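Local coordinates for 5,10-methylenetetrahydrofolate dehydrogenase (Bombyx mori, PDB 5ZF1), which probably oxidises 5,10-methylenetetrahydrofolate to 5,10-methenyltetrahydrofolate with NADP+ as cofactor, a step of one-carbon metabolism, at residues K8-E13 with G278-A283. Sequence-based numbering, arbitrary orientation.
Sequences KALAME and GPMTVA. With SO4 (sulfate ion), chain F.
Sulfate oxygen O4 accepts a hydrogen bond from Gly278 N (2.9 Å), while Gly276 N and Val277 N also bind the ion, so backbone N-H groups at the start of helix 277-298 hold an anion that probably came from the crystallisation liquor. With it in place, a CB on Gly278 would clash with O4. This is a near-parallel packing of two helices, at 20° and 8.0 Å between the segment axes: the chain's first helix, 7-26, in the folate dehydrogenase/cyclohydrolase catalytic region, meets its last, in the Rossmann-clan NAD(P)-binding region. Ala11 makes such closeness possible: its methyl CB lies 3.5 Å from Pro279 O, and the equally small Ala283 meets it CB to CB. Pro279 suits the first turn, where its missing N-H costs no helix bond, and turns its CB to the Ala11 methyl. Lys8 starts away from the other helix, but its end turns to bring NZ within 4.2 Å of Pro279 CG. In Met280 the bend at chi2 (-60°) carries SD over to Leu10 CB and CG, and that at chi3 (-69°) turns CE onto Leu10 CD2, leucine's branched end fitting against the thioether. An alanine in place of Leu10 would probably open a gap here and let the Met280 methyl turn more freely. Met148 and Ala144 of helix 140-151 also touch Met280, whose flexible, unbranched chain suits a place between helices. Met280 SD sits 3.5 Å from Ala11 N, and Met280 CE 3.7 Å from Leu10 CD2.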
ATOM      1  N   LYS B   8     -18.117 -11.759  17.707  1.00 30.96           N
ATOM      2  CA  LYS B   8     -17.824 -12.339  19.014  1.00 32.26           C
ATOM      3  C   LYS B   8     -17.843 -13.855  18.947  1.00 31.75           C
ATOM      4  O   LYS B   8     -16.933 -14.523  19.452  1.00 33.93           O
ATOM      5  CB  LYS B   8     -18.822 -11.839  20.056  1.00 41.27           C
ATOM      6  CG  LYS B   8     -18.501 -12.297  21.468  1.00 46.52           C
ATOM      7  CD  LYS B   8     -19.622 -11.945  22.423  1.00 49.57           C
ATOM      8  CE  LYS B   8     -19.076 -11.285  23.672  1.00 62.12           C
ATOM      9  NZ  LYS B   8     -18.478  -9.959  23.359  1.00 65.32           N
ATOM     10  N   ALA B   9     -18.877 -14.420  18.322  1.00 39.09           N
ATOM     11  CA  ALA B   9     -18.964 -15.868  18.207  1.00 32.50           C
ATOM     12  C   ALA B   9     -17.885 -16.413  17.281  1.00 34.38           C
ATOM     13  O   ALA B   9     -17.324 -17.485  17.535  1.00 30.86           O
ATOM     14  CB  ALA B   9     -20.355 -16.269  17.713  1.00 37.50           C
ATOM     15  N   LEU B  10     -17.580 -15.693  16.198  1.00 35.42           N
ATOM     16  CA  LEU B  10     -16.514 -16.143  15.307  1.00 30.80           C
ATOM     17  C   LEU B  10     -15.166 -16.135  16.015  1.00 26.38           C
ATOM     18  O   LEU B  10     -14.350 -17.048  15.826  1.00 30.76           O
ATOM     19  CB  LEU B  10     -16.462 -15.261  14.060  1.00 28.24           C
ATOM     20  CG  LEU B  10     -15.412 -15.656  13.018  1.00 36.41           C
ATOM     21  CD1 LEU B  10     -15.599 -17.105  12.608  1.00 37.83           C
ATOM     22  CD2 LEU B  10     -15.463 -14.738  11.796  1.00 30.02           C
ATOM     23  N   ALA B  11     -14.908 -15.098  16.813  1.00 29.96           N
ATOM     24  CA  ALA B  11     -13.647 -15.018  17.543  1.00 31.50           C
ATOM     25  C   ALA B  11     -13.491 -16.204  18.483  1.00 25.37           C
ATOM     26  O   ALA B  11     -12.400 -16.765  18.609  1.00 26.93           O
ATOM     27  CB  ALA B  11     -13.568 -13.709  18.324  1.00 25.79           C
ATOM     28  N   MET B  12     -14.575 -16.594  19.153  1.00 31.11           N
ATOM     29  CA  MET B  12     -14.540 -17.804  19.971  1.00 36.21           C
ATOM     30  C   MET B  12     -14.141 -19.025  19.143  1.00 32.52           C
ATOM     31  O   MET B  12     -13.262 -19.796  19.549  1.00 33.18           O
ATOM     32  CB  MET B  12     -15.892 -18.030  20.650  1.00 37.62           C
ATOM     33  CG  MET B  12     -15.876 -19.158  21.684  1.00 43.63           C
ATOM     34  SD  MET B  12     -14.563 -18.969  22.918  1.00 58.99           S
ATOM     35  CE  MET B  12     -14.851 -17.284  23.465  1.00 44.73           C
ATOM     36  N   GLU B  13     -14.761 -19.211  17.970  1.00 33.67           N
ATOM     37  CA  GLU B  13     -14.382 -20.321  17.094  1.00 32.82           C
ATOM     38  C   GLU B  13     -12.900 -20.272  16.764  1.00 31.21           C
ATOM     39  O   GLU B  13     -12.191 -21.275  16.863  1.00 27.65           O
ATOM     40  CB  GLU B  13     -15.192 -20.285  15.795  1.00 43.99           C
ATOM     41  CG  GLU B  13     -16.680 -20.537  15.926  1.00 44.67           C
ATOM     42  CD  GLU B  13     -17.381 -20.505  14.573  1.00 60.13           C
ATOM     43  OE1 GLU B  13     -16.839 -21.083  13.603  1.00 61.02           O
ATOM     44  OE2 GLU B  13     -18.467 -19.895  14.478  1.00 66.84           O
ATOM     45  N   GLY B 278     -14.018  -5.984  17.828  1.00 29.84           N
ATOM     46  CA  GLY B 278     -13.034  -5.938  18.888  1.00 29.86           C
ATOM     47  C   GLY B 278     -12.520  -7.315  19.266  1.00 33.15           C
ATOM     48  O   GLY B 278     -11.316  -7.585  19.229  1.00 27.49           O
ATOM     49  N   PRO B 279     -13.430  -8.215  19.650  1.00 30.74           N
ATOM     50  CA  PRO B 279     -13.007  -9.601  19.918  1.00 27.08           C
ATOM     51  C   PRO B 279     -12.318 -10.268  18.737  1.00 25.72           C
ATOM     52  O   PRO B 279     -11.371 -11.041  18.934  1.00 25.70           O
ATOM     53  CB  PRO B 279     -14.326 -10.297  20.282  1.00 34.03           C
ATOM     54  CG  PRO B 279     -15.187  -9.207  20.822  1.00 34.82           C
ATOM     55  CD  PRO B 279     -14.813  -7.955  20.088  1.00 30.79           C
ATOM     56  N   MET B 280     -12.764  -9.987  17.508  1.00 24.63           N
ATOM     57  CA  MET B 280     -12.092 -10.518  16.324  1.00 23.87           C
ATOM     58  C   MET B 280     -10.683  -9.949  16.177  1.00 23.83           C
ATOM     59  O   MET B 280      -9.751 -10.668  15.795  1.00 23.42           O
ATOM     60  CB  MET B 280     -12.917 -10.200  15.076  1.00 31.36           C
ATOM     61  CG  MET B 280     -14.031 -11.182  14.754  1.00 33.73           C
ATOM     62  SD  MET B 280     -13.470 -12.861  14.466  1.00 32.01           S
ATOM     63  CE  MET B 280     -12.603 -12.659  12.896  1.00 31.99           C
ATOM     64  N   THR B 281     -10.516  -8.653  16.432  1.00 23.96           N
ATOM     65  CA  THR B 281      -9.181  -8.059  16.404  1.00 22.34           C
ATOM     66  C   THR B 281      -8.257  -8.740  17.410  1.00 24.95           C
ATOM     67  O   THR B 281      -7.107  -9.068  17.099  1.00 22.28           O
ATOM     68  CB  THR B 281      -9.282  -6.556  16.683  1.00 23.28           C
ATOM     69  OG1 THR B 281     -10.065  -5.941  15.653  1.00 25.22           O
ATOM     70  CG2 THR B 281      -7.901  -5.919  16.743  1.00 24.40           C
ATOM     71  N   VAL B 282      -8.752  -8.978  18.623  1.00 23.66           N
ATOM     72  CA  VAL B 282      -7.915  -9.597  19.645  1.00 23.35           C
ATOM     73  C   VAL B 282      -7.532 -11.018  19.238  1.00 24.58           C
ATOM     74  O   VAL B 282      -6.378 -11.434  19.410  1.00 22.90           O
ATOM     75  CB  VAL B 282      -8.630  -9.553  21.008  1.00 24.39           C
ATOM     76  CG1 VAL B 282      -7.930 -10.438  22.000  1.00 26.26           C
ATOM     77  CG2 VAL B 282      -8.639  -8.120  21.533  1.00 27.82           C
ATOM     78  N   ALA B 283      -8.484 -11.771  18.671  1.00 20.92           N
ATOM     79  CA  ALA B 283      -8.181 -13.114  18.176  1.00 22.22           C
ATOM     80  C   ALA B 283      -7.128 -13.067  17.080  1.00 25.88           C
ATOM     81  O   ALA B 283      -6.242 -13.924  17.021  1.00 21.09           O
ATOM     82  CB  ALA B 283      -9.449 -13.792  17.658  1.00 25.36           C
TER
HETATM   83  S   SO4 F 402     -17.119  -3.991  18.565  1.00 45.62           S
HETATM   84  O1  SO4 F 402     -17.897  -5.047  19.205  1.00 44.71           O
HETATM   85  O2  SO4 F 402     -17.124  -4.204  17.115  1.00 45.24           O
HETATM   86  O3  SO4 F 402     -17.714  -2.692  18.852  1.00 53.55           O
HETATM   87  O4  SO4 F 402     -15.766  -4.029  19.110  1.00 49.58           O